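Local coordinates for Ras-associated and pleckstrin homology domains-containing protein 1 (Homo sapiens, PDB 4GN1) that mediates localized membrane signals, targets EVL and VASP to the leading edge and is implicated in regulating lamellipodial dynamics, at residues F153-A157 with S158-Y162; L178-D181 with H182-V185; V204-P208 with Q209-K213. One frame throughout, in Å; residues are numbered along the deposited sequence.

Interaction 1: F153-A157 with S158-Y162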
ATOM      1  N   PHE A 153     -12.957  11.877   6.118  1.00 44.14           N
ATOM      2  CA  PHE A 153     -11.523  11.945   5.761  1.00 42.37           C
ATOM      3  C   PHE A 153     -11.266  12.626   4.439  1.00 42.37           C
ATOM      4  O   PHE A 153     -12.086  12.554   3.516  1.00 43.19           O
ATOM      5  CB  PHE A 153     -10.897  10.550   5.696  1.00 39.44           C
ATOM      6  CG  PHE A 153     -10.568   9.979   7.033  1.00 39.27           C
ATOM      7  CD1 PHE A 153     -11.482   9.167   7.701  1.00 40.28           C
ATOM      8  CD2 PHE A 153      -9.351  10.253   7.634  1.00 38.54           C
ATOM      9  CE1 PHE A 153     -11.183   8.629   8.946  1.00 40.75           C
ATOM     10  CE2 PHE A 153      -9.041   9.728   8.880  1.00 39.03           C
ATOM     11  CZ  PHE A 153      -9.957   8.913   9.541  1.00 40.13           C
ATOM     12  N   LEU A 154     -10.092  13.247   4.354  1.00 41.93           N
ATOM     13  CA  LEU A 154      -9.704  14.033   3.202  1.00 42.18           C
ATOM     14  C   LEU A 154      -8.203  13.918   2.931  1.00 40.63           C
ATOM     15  O   LEU A 154      -7.365  14.323   3.757  1.00 40.16           O
ATOM     16  CB  LEU A 154     -10.130  15.493   3.395  1.00 44.04           C
ATOM     17  CG  LEU A 154     -10.107  16.339   2.126  1.00 45.06           C
ATOM     18  CD1 LEU A 154     -11.329  17.249   2.048  1.00 47.56           C
ATOM     19  CD2 LEU A 154      -8.810  17.136   2.060  1.00 44.43           C
ATOM     20  N   LEU A 155      -7.884  13.371   1.757  1.00 39.66           N
ATOM     21  CA  LEU A 155      -6.508  13.228   1.306  1.00 38.90           C
ATOM     22  C   LEU A 155      -6.069  14.443   0.487  1.00 40.85           C
ATOM     23  O   LEU A 155      -6.641  14.733  -0.573  1.00 41.44           O
ATOM     24  CB  LEU A 155      -6.338  11.946   0.486  1.00 37.09           C
ATOM     25  CG  LEU A 155      -4.968  11.688  -0.160  1.00 36.01           C
ATOM     26  CD1 LEU A 155      -3.949  11.179   0.863  1.00 33.41           C
ATOM     27  CD2 LEU A 155      -5.099  10.741  -1.348  1.00 34.65           C
ATOM     28  N   ARG A 156      -5.071  15.151   1.021  1.00 42.58           N
ATOM     29  CA  ARG A 156      -4.317  16.204   0.330  1.00 43.57           C
ATOM     30  C   ARG A 156      -2.915  15.676   0.029  1.00 42.02           C
ATOM     31  O   ARG A 156      -2.454  14.739   0.683  1.00 40.15           O
ATOM     32  CB  ARG A 156      -4.171  17.429   1.228  1.00 46.26           C
ATOM     33  CG  ARG A 156      -5.447  18.191   1.515  1.00 50.35           C
ATOM     34  CD  ARG A 156      -5.138  19.533   2.155  1.00 54.15           C
ATOM     35  NE  ARG A 156      -6.356  20.270   2.504  1.00 58.05           N
ATOM     36  CZ  ARG A 156      -6.840  20.413   3.742  1.00 60.79           C
ATOM     37  NH1 ARG A 156      -6.226  19.870   4.789  1.00 58.72           N
ATOM     38  NH2 ARG A 156      -7.953  21.117   3.939  1.00 65.13           N
ATOM     39  N   ALA A 157      -2.228  16.290  -0.938  1.00 42.49           N
ATOM     40  CA  ALA A 157      -0.827  15.981  -1.223  1.00 40.39           C
ATOM     41  C   ALA A 157       0.022  16.136   0.037  1.00 41.40           C
ATOM     42  O   ALA A 157       1.112  15.564   0.146  1.00 40.34           O
ATOM     43  CB  ALA A 157      -0.306  16.877  -2.324  1.00 40.35           C
ATOM     44  N   SER A 158      -0.492  16.901   0.999  1.00 43.68           N
ATOM     45  CA  SER A 158       0.219  17.152   2.263  1.00 44.13           C
ATOM     46  C   SER A 158      -0.081  16.149   3.415  1.00 43.57           C
ATOM     47  O   SER A 158       0.396  16.351   4.541  1.00 45.56           O
ATOM     48  CB  SER A 158       0.000  18.605   2.723  1.00 46.10           C
ATOM     49  OG  SER A 158      -1.382  18.894   2.836  1.00 48.22           O
ATOM     50  N   GLY A 159      -0.835  15.074   3.128  1.00 40.89           N
ATOM     51  CA  GLY A 159      -1.161  14.036   4.120  1.00 37.19           C
ATOM     52  C   GLY A 159      -2.648  13.772   4.273  1.00 36.36           C
ATOM     53  O   GLY A 159      -3.470  14.278   3.513  1.00 37.64           O
ATOM     54  N   ILE A 160      -3.003  12.966   5.254  1.00 34.08           N
ATOM     55  CA  ILE A 160      -4.396  12.700   5.514  1.00 33.93           C
ATOM     56  C   ILE A 160      -4.836  13.657   6.595  1.00 35.50           C
ATOM     57  O   ILE A 160      -4.070  13.946   7.513  1.00 34.61           O
ATOM     58  CB  ILE A 160      -4.616  11.247   5.971  1.00 32.70           C
ATOM     59  CG1 ILE A 160      -4.002  10.278   4.948  1.00 31.12           C
ATOM     60  CG2 ILE A 160      -6.093  10.961   6.204  1.00 33.56           C
ATOM     61  CD1 ILE A 160      -4.195   8.805   5.255  1.00 30.79           C
ATOM     62  N   TYR A 161      -6.071  14.144   6.449  1.00 37.46           N
ATOM     63  CA  TYR A 161      -6.750  15.028   7.393  1.00 39.84           C
ATOM     64  C   TYR A 161      -8.098  14.449   7.750  1.00 41.12           C
ATOM     65  O   TYR A 161      -8.624  13.596   7.030  1.00 40.29           O
ATOM     66  CB  TYR A 161      -6.985  16.400   6.771  1.00 41.65           C
ATOM     67  CG  TYR A 161      -5.717  17.132   6.523  1.00 41.83           C
ATOM     68  CD1 TYR A 161      -5.270  18.109   7.408  1.00 43.59           C
ATOM     69  CD2 TYR A 161      -4.944  16.837   5.411  1.00 40.50           C
ATOM     70  CE1 TYR A 161      -4.083  18.778   7.182  1.00 43.86           C
ATOM     71  CE2 TYR A 161      -3.758  17.491   5.179  1.00 41.04           C
ATOM     72  CZ  TYR A 161      -3.340  18.454   6.061  1.00 42.79           C
ATOM     73  OH  TYR A 161      -2.156  19.080   5.801  1.00 44.58           O
ATOM     74  N   TYR A 162      -8.667  14.935   8.851  1.00 43.08           N
ATOM     75  CA  TYR A 162      -9.959  14.469   9.310  1.00 44.50           C
ATOM     76  C   TYR A 162     -10.569  15.450  10.274  1.00 47.77           C
ATOM     77  O   TYR A 162      -9.919  16.381  10.732  1.00 49.06           O
ATOM     78  CB  TYR A 162      -9.857  13.075   9.955  1.00 42.95           C
ATOM     79  CG  TYR A 162      -9.407  13.035  11.415  1.00 43.52           C
ATOM     80  CD1 TYR A 162     -10.026  12.179  12.323  1.00 43.68           C
ATOM     81  CD2 TYR A 162      -8.363  13.846  11.885  1.00 43.67           C
ATOM     82  CE1 TYR A 162      -9.625  12.127  13.648  1.00 44.76           C
ATOM     83  CE2 TYR A 162      -7.957  13.796  13.208  1.00 44.65           C
ATOM     84  CZ  TYR A 162      -8.589  12.935  14.081  1.00 45.11           C
ATOM     85  OH  TYR A 162      -8.182  12.879  15.384  1.00 46.41           O
TER
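Y161 N donates to L154 O at 3.0 Å, and L154 N returns the bond to Y161 O. One hydrogen-bonded pair further along, R156 and G159 exchange the same two bonds across a type I turn with A157 and S158 at its corners. G159 turns the chain at phi 126°, where any CB would jam against the carbonyl O of S158.

This is the hairpin of strands 148-156 and 159-162 in the PH domain. On the face carrying L154 and Y161, the straight R156 chain brings NH1 over the middle of the Y161 ring, 3.3 Å from Y161 CG. The guanidinium stands on its edge there, its plane 75° from the ring's, in a cation-pi contact with R156 CZ 4.3 Å from the ring centroid. L154 CD2 lies off-centre over one guanidinium face. At the far end of the ring Y161 OH shares a hydrogen bond of 3.1 Å with S158 OG. Y161 is a target of ABL1, unphosphorylated here.

The other face looks into the domain core, where W231 of helix 225-240 packs on F153 and L155. Y162 CB sits over the F153 ring, 4.0 Å from its centroid, while I160 CG2 meets the ring edge at F153 CD2, 3.6 Å away. The F153 and Y162 planes are only 20° apart, yet the rings are displaced so far that little of one covers the other.

Interaction 2: L178-D181 with H182-V185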
ATOM      1  N   LEU A 178      -2.597  12.419   9.633  1.00 34.48           N
ATOM      2  CA  LEU A 178      -1.307  11.768   9.458  1.00 33.22           C
ATOM      3  C   LEU A 178      -0.562  12.253   8.213  1.00 33.44           C
ATOM      4  O   LEU A 178      -1.085  12.131   7.088  1.00 32.62           O
ATOM      5  CB  LEU A 178      -1.514  10.262   9.361  1.00 32.35           C
ATOM      6  CG  LEU A 178      -0.418   9.264   9.722  1.00 31.37           C
ATOM      7  CD1 LEU A 178       0.032   9.393  11.181  1.00 33.03           C
ATOM      8  CD2 LEU A 178      -0.974   7.879   9.480  1.00 29.73           C
ATOM      9  N   GLN A 179       0.648  12.804   8.424  1.00 33.71           N
ATOM     10  CA  GLN A 179       1.613  13.078   7.346  1.00 33.03           C
ATOM     11  C   GLN A 179       2.202  11.763   6.811  1.00 31.00           C
ATOM     12  O   GLN A 179       2.522  10.866   7.591  1.00 30.38           O
ATOM     13  CB  GLN A 179       2.712  14.049   7.820  1.00 34.29           C
ATOM     14  CG  GLN A 179       2.159  15.432   8.159  1.00 36.76           C
ATOM     15  CD  GLN A 179       3.156  16.584   8.043  1.00 38.92           C
ATOM     16  OE1 GLN A 179       4.281  16.444   7.514  1.00 38.78           O
ATOM     17  NE2 GLN A 179       2.738  17.753   8.544  1.00 40.65           N
ATOM     18  N   LEU A 180       2.336  11.648   5.487  1.00 30.75           N
ATOM     19  CA  LEU A 180       2.661  10.367   4.835  1.00 29.62           C
ATOM     20  C   LEU A 180       4.168  10.072   4.620  1.00 28.79           C
ATOM     21  O   LEU A 180       4.576   8.935   4.319  1.00 26.26           O
ATOM     22  CB  LEU A 180       1.883  10.247   3.512  1.00 29.30           C
ATOM     23  CG  LEU A 180       0.356  10.082   3.632  1.00 30.62           C
ATOM     24  CD1 LEU A 180      -0.306  10.068   2.250  1.00 29.99           C
ATOM     25  CD2 LEU A 180      -0.040   8.842   4.453  1.00 28.81           C
ATOM     26  N   ASP A 181       4.994  11.094   4.782  1.00 29.54           N
ATOM     27  CA  ASP A 181       6.432  10.943   4.536  1.00 29.62           C
ATOM     28  C   ASP A 181       7.083   9.715   5.155  1.00 27.72           C
ATOM     29  O   ASP A 181       7.944   9.120   4.538  1.00 26.95           O
ATOM     30  CB  ASP A 181       7.165  12.176   5.055  1.00 31.44           C
ATOM     31  CG  ASP A 181       6.604  13.412   4.500  1.00 33.35           C
ATOM     32  OD1 ASP A 181       7.105  13.813   3.449  1.00 33.70           O
ATOM     33  OD2 ASP A 181       5.610  13.928   5.062  1.00 35.98           O
ATOM     34  N   HIS A 182       6.705   9.381   6.387  1.00 27.38           N
ATOM     35  CA  HIS A 182       7.345   8.290   7.132  1.00 26.66           C
ATOM     36  C   HIS A 182       6.354   7.269   7.618  1.00 25.97           C
ATOM     37  O   HIS A 182       6.532   6.696   8.700  1.00 26.91           O
ATOM     38  CB  HIS A 182       8.211   8.830   8.298  1.00 26.96           C
ATOM     39  CG  HIS A 182       9.193   9.912   7.876  1.00 27.76           C
ATOM     40  ND1 HIS A 182      10.286   9.656   7.098  1.00 26.63           N
ATOM     41  CD2 HIS A 182       9.202  11.283   8.125  1.00 29.27           C
ATOM     42  CE1 HIS A 182      10.948  10.798   6.876  1.00 28.08           C
ATOM     43  NE2 HIS A 182      10.285  11.797   7.503  1.00 29.93           N
ATOM     44  N   VAL A 183       5.289   7.059   6.845  1.00 24.64           N
ATOM     45  CA  VAL A 183       4.408   5.920   7.067  1.00 24.41           C
ATOM     46  C   VAL A 183       4.215   5.111   5.780  1.00 23.41           C
ATOM     47  O   VAL A 183       4.043   5.668   4.683  1.00 23.02           O
ATOM     48  CB  VAL A 183       3.015   6.299   7.659  1.00 26.21           C
ATOM     49  CG1 VAL A 183       3.157   7.054   8.981  1.00 27.39           C
ATOM     50  CG2 VAL A 183       2.158   7.073   6.660  1.00 25.87           C
ATOM     51  N   ASN A 184       4.268   3.797   5.934  1.00 21.74           N
ATOM     52  CA  ASN A 184       3.863   2.886   4.901  1.00 21.01           C
ATOM     53  C   ASN A 184       2.388   2.565   5.107  1.00 21.08           C
ATOM     54  O   ASN A 184       1.835   2.837   6.172  1.00 22.24           O
ATOM     55  CB  ASN A 184       4.710   1.618   4.976  1.00 20.58           C
ATOM     56  CG  ASN A 184       6.157   1.867   4.625  1.00 20.53           C
ATOM     57  OD1 ASN A 184       6.476   2.803   3.883  1.00 22.04           O
ATOM     58  ND2 ASN A 184       7.045   1.026   5.136  1.00 19.68           N
ATOM     59  N   VAL A 185       1.753   2.004   4.090  1.00 19.96           N
ATOM     60  CA  VAL A 185       0.361   1.655   4.171  1.00 20.02           C
ATOM     61  C   VAL A 185       0.281   0.152   3.965  1.00 19.02           C
ATOM     62  O   VAL A 185       1.023  -0.404   3.166  1.00 18.02           O
ATOM     63  CB  VAL A 185      -0.536   2.499   3.195  1.00 20.35           C
ATOM     64  CG1 VAL A 185      -0.145   2.350   1.727  1.00 19.56           C
ATOM     65  CG2 VAL A 185      -1.994   2.127   3.359  1.00 20.81           C
TER
HETATM   66  O   HOH W   1       5.149  10.529   8.581  1.00 34.35           O
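V183 closes a beta turn on L180, its N donating to L180 O at 3.2 Å, in the connection that leads from strand 175-178 to strand 184-188 of the PH-domain fold. The N-H points almost straight at the oxygen (174°), but the donor stands well above the carbonyl plane. L180 O also accepts from K239 NZ of helix 225-240, so the turn is tied to the C-terminal helix of the domain as well as to itself.

The V183 side chain fills the inside of the bend. From CB the two methyls part. A chi1 of -57° puts CG1 anti to the carbonyl carbon, which leaves CG2 between that carbon and the backbone N. V183 CG2 goes to L180: it lies 3.6 Å from L180 CD2 and 3.8 Å from L180 CA. V183 CG1 reaches back along the incoming chain and meets L178 CD2 more loosely, at 4.2 Å. Q179 O lies beside both methyls, 3.9 Å from V183 CG2 and slightly farther from CG1. V183 thus bridges two leucines that approach from different parts of the bend. L180 itself turns its CB away from this contact, and its side chain packs on I235 and A238 of helix 225-240.

The outer rim of the turn is polar. H182 keeps CG beside its own backbone N, which folds the imidazole back over the preceding residue, and D181 CB sits off-centre over one face of the H182 ring, 4.0 Å from its centroid, as a CH-pi contact. Q179 O and H182 N lie too far apart for a direct bond, and a water joins them: it donates to Q179 O at 2.8 Å and accepts from H182 N at 2.9 Å.

Interaction 3: V204-P208 with Q209-K213. With MLI (malonate ion), chain E.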
ATOM      1  N   VAL A 204      -3.898   0.120   7.162  1.00 25.69           N
ATOM      2  CA  VAL A 204      -3.135   0.444   8.354  1.00 25.09           C
ATOM      3  C   VAL A 204      -1.987   1.317   7.907  1.00 24.11           C
ATOM      4  O   VAL A 204      -1.337   1.031   6.895  1.00 22.73           O
ATOM      5  CB  VAL A 204      -2.560  -0.814   9.072  1.00 25.50           C
ATOM      6  CG1 VAL A 204      -1.787  -0.438  10.333  1.00 25.06           C
ATOM      7  CG2 VAL A 204      -3.646  -1.808   9.447  1.00 26.48           C
ATOM      8  N   LEU A 205      -1.768   2.400   8.652  1.00 24.74           N
ATOM      9  CA  LEU A 205      -0.638   3.310   8.429  1.00 23.92           C
ATOM     10  C   LEU A 205       0.264   3.293   9.660  1.00 23.79           C
ATOM     11  O   LEU A 205      -0.203   3.456  10.787  1.00 24.62           O
ATOM     12  CB  LEU A 205      -1.136   4.715   8.133  1.00 24.48           C
ATOM     13  CG  LEU A 205      -2.187   4.829   7.039  1.00 24.59           C
ATOM     14  CD1 LEU A 205      -3.144   5.931   7.406  1.00 26.66           C
ATOM     15  CD2 LEU A 205      -1.547   5.150   5.709  1.00 24.08           C
ATOM     16  N   LYS A 206       1.541   3.005   9.438  1.00 22.65           N
ATOM     17  CA  LYS A 206       2.555   3.059  10.499  1.00 22.89           C
ATOM     18  C   LYS A 206       3.936   3.314   9.931  1.00 22.03           C
ATOM     19  O   LYS A 206       4.211   2.999   8.774  1.00 21.08           O
ATOM     20  CB  LYS A 206       2.593   1.775  11.346  1.00 22.53           C
ATOM     21  CG  LYS A 206       3.046   0.529  10.592  1.00 20.68           C
ATOM     22  CD  LYS A 206       3.638  -0.505  11.545  1.00 20.87           C
ATOM     23  CE  LYS A 206       4.512  -1.498  10.783  1.00 19.66           C
ATOM     24  NZ  LYS A 206       5.759  -0.828  10.331  1.00 18.91           N
ATOM     25  N   HIS A 207       4.783   3.896  10.773  1.00 22.73           N
ATOM     26  CA  HIS A 207       6.207   4.012  10.531  1.00 22.08           C
ATOM     27  C   HIS A 207       6.806   2.649  10.252  1.00 21.41           C
ATOM     28  O   HIS A 207       6.471   1.672  10.925  1.00 21.13           O
ATOM     29  CB  HIS A 207       6.879   4.660  11.742  1.00 22.50           C
ATOM     30  CG  HIS A 207       8.303   5.087  11.492  1.00 22.45           C
ATOM     31  ND1 HIS A 207       9.312   4.202  11.330  1.00 21.81           N
ATOM     32  CD2 HIS A 207       8.866   6.351  11.371  1.00 22.84           C
ATOM     33  CE1 HIS A 207      10.457   4.867  11.105  1.00 21.66           C
ATOM     34  NE2 HIS A 207      10.181   6.181  11.139  1.00 22.87           N
ATOM     35  N   PRO A 208       7.704   2.568   9.253  1.00 20.93           N
ATOM     36  CA  PRO A 208       8.389   1.314   8.950  1.00 20.99           C
ATOM     37  C   PRO A 208       9.036   0.660  10.179  1.00 22.67           C
ATOM     38  O   PRO A 208       9.071  -0.560  10.255  1.00 22.67           O
ATOM     39  CB  PRO A 208       9.477   1.733   7.932  1.00 20.02           C
ATOM     40  CG  PRO A 208       8.949   2.961   7.289  1.00 20.11           C
ATOM     41  CD  PRO A 208       8.111   3.662   8.341  1.00 21.20           C
ATOM     42  N   GLN A 209       9.538   1.453  11.128  1.00 25.02           N
ATOM     43  CA  GLN A 209      10.303   0.920  12.271  1.00 26.60           C
ATOM     44  C   GLN A 209       9.486   0.322  13.415  1.00 27.03           C
ATOM     45  O   GLN A 209      10.042  -0.377  14.259  1.00 27.40           O
ATOM     46  CB  GLN A 209      11.284   1.970  12.819  1.00 29.34           C
ATOM     47  CG  GLN A 209      12.385   2.292  11.815  1.00 32.90           C
ATOM     48  CD  GLN A 209      13.549   3.057  12.400  1.00 35.37           C
ATOM     49  OE1 GLN A 209      13.641   4.263  12.235  1.00 39.12           O
ATOM     50  NE2 GLN A 209      14.454   2.356  13.076  1.00 38.35           N
ATOM     51  N   ILE A 210       8.189   0.609  13.460  1.00 26.22           N
ATOM     52  CA  ILE A 210       7.329   0.043  14.488  1.00 26.99           C
ATOM     53  C   ILE A 210       6.938  -1.379  14.089  1.00 26.44           C
ATOM     54  O   ILE A 210       6.490  -1.624  12.973  1.00 24.99           O
ATOM     55  CB  ILE A 210       6.101   0.925  14.732  1.00 27.15           C
ATOM     56  CG1 ILE A 210       6.528   2.171  15.493  1.00 27.85           C
ATOM     57  CG2 ILE A 210       5.018   0.158  15.461  1.00 27.69           C
ATOM     58  CD1 ILE A 210       5.489   3.269  15.512  1.00 28.80           C
ATOM     59  N   GLN A 211       7.133  -2.313  15.014  1.00 27.36           N
ATOM     60  CA  GLN A 211       7.021  -3.733  14.709  1.00 27.37           C
ATOM     61  C   GLN A 211       6.112  -4.474  15.683  1.00 29.07           C
ATOM     62  O   GLN A 211       5.876  -5.661  15.511  1.00 29.50           O
ATOM     63  CB  GLN A 211       8.413  -4.384  14.679  1.00 26.45           C
ATOM     64  CG  GLN A 211       9.283  -3.944  13.507  1.00 25.58           C
ATOM     65  CD  GLN A 211       8.753  -4.453  12.175  1.00 25.07           C
ATOM     66  OE1 GLN A 211       8.455  -5.649  12.028  1.00 24.07           O
ATOM     67  NE2 GLN A 211       8.600  -3.543  11.206  1.00 24.04           N
ATOM     68  N   LYS A 212       5.612  -3.778  16.698  1.00 30.97           N
ATOM     69  CA  LYS A 212       4.680  -4.357  17.669  1.00 33.51           C
ATOM     70  C   LYS A 212       3.620  -3.326  18.051  1.00 34.39           C
ATOM     71  O   LYS A 212       3.548  -2.260  17.430  1.00 33.56           O
ATOM     72  CB  LYS A 212       5.415  -4.896  18.914  1.00 36.01           C
ATOM     73  CG  LYS A 212       6.325  -3.891  19.586  1.00 37.42           C
ATOM     74  CD  LYS A 212       6.842  -4.373  20.933  1.00 41.17           C
ATOM     75  CE  LYS A 212       7.595  -3.241  21.638  1.00 43.10           C
ATOM     76  NZ  LYS A 212       7.524  -3.321  23.129  1.00 47.23           N
ATOM     77  N   LYS A 213       2.806  -3.646  19.062  1.00 36.28           N
ATOM     78  CA  LYS A 213       1.620  -2.848  19.385  1.00 37.29           C
ATOM     79  C   LYS A 213       2.033  -1.429  19.724  1.00 36.52           C
ATOM     80  O   LYS A 213       2.941  -1.203  20.531  1.00 37.55           O
ATOM     81  CB  LYS A 213       0.806  -3.450  20.543  1.00 41.32           C
ATOM     82  CG  LYS A 213       0.215  -4.837  20.289  1.00 45.01           C
ATOM     83  CD  LYS A 213      -1.156  -4.807  19.602  1.00 47.15           C
ATOM     84  CE  LYS A 213      -1.745  -6.209  19.455  1.00 48.42           C
ATOM     85  NZ  LYS A 213      -1.072  -7.023  18.395  1.00 49.00           N
TER
HETATM   86  C1  MLI E 601       9.075  -2.867   7.321  1.00 21.80           C
HETATM   87  C2  MLI E 601       9.755  -2.263   6.090  1.00 23.16           C
HETATM   88  C3  MLI E 601       7.660  -2.309   7.491  1.00 20.88           C
HETATM   89  O6  MLI E 601      10.771  -1.572   6.263  1.00 22.17           O
HETATM   90  O7  MLI E 601       9.294  -2.452   4.933  1.00 24.14           O
HETATM   91  O8  MLI E 601       7.223  -1.515   6.644  1.00 19.06           O
HETATM   92  O9  MLI E 601       6.954  -2.661   8.469  1.00 21.75           O
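H207 uses its own ring to receive the chain it has just started to turn: Q209 N donates to H207 ND1 at 2.8 Å, with an N-H...N angle of 166° and the donor only 4° out of the ring plane. A chi1 of -168° sets the H207 CG anti to the backbone N, and from there ND1 faces the amide two residues on. The Q209 side chain then runs alongside the imidazole, its CG 3.3 Å from H207 CE1, while P208 CD lies off-centre over one ring face.

The same residue heads the type I turn H207-I210, which begins the loop after strand 202-206 of the PH domain. H207 O is gripped from opposite faces of its carbonyl plane, by I210 N at 3.2 Å and by K206 NZ at 2.7 Å. To reach it the K206 chain stays extended until it bends at chi4. K206 NZ then also makes a weak bond to I210 O and meets O9 of a bound malonate at 2.9 Å, with Y186 OH as a further partner.

Downstream, Q211 bends at chi2 and turns its amide back under the turn. Q211 NE2 donates to P208 O at 3.2 Å, nearly along the C=O axis, and weakly to malonate O9, while OE1 takes a bond from N81 in the Ras-associating part of the chain. R60 and N74, from that same part, also hold the malonate, which probably came from the crystallisation liquor. The anion therefore sits where the two domains meet and probably offsets the charge of K206, and acceptance at ND1 is consistent with H207 being neutral here, with its proton on NE2.

Overall arrangement
Going from the N terminus, interaction 1 closes the hairpin between strands 148-156 and 159-162, interaction 2 turns the chain between strands 175-178 and 184-188, and interaction 3 begins the loop after strand 202-206. The three lie in series, none nested or crossed, all within the PH domain. They still meet in space: I160 N is probably bonded to L178 O, joining interactions 1 and 2, and N184 N probably to K206 O, joining interactions 2 and 3. I160 CD1 packs on L205 CD1, linking the first to the third. Together they run from beside helix 225-240 to the border with the Ras-associating domain.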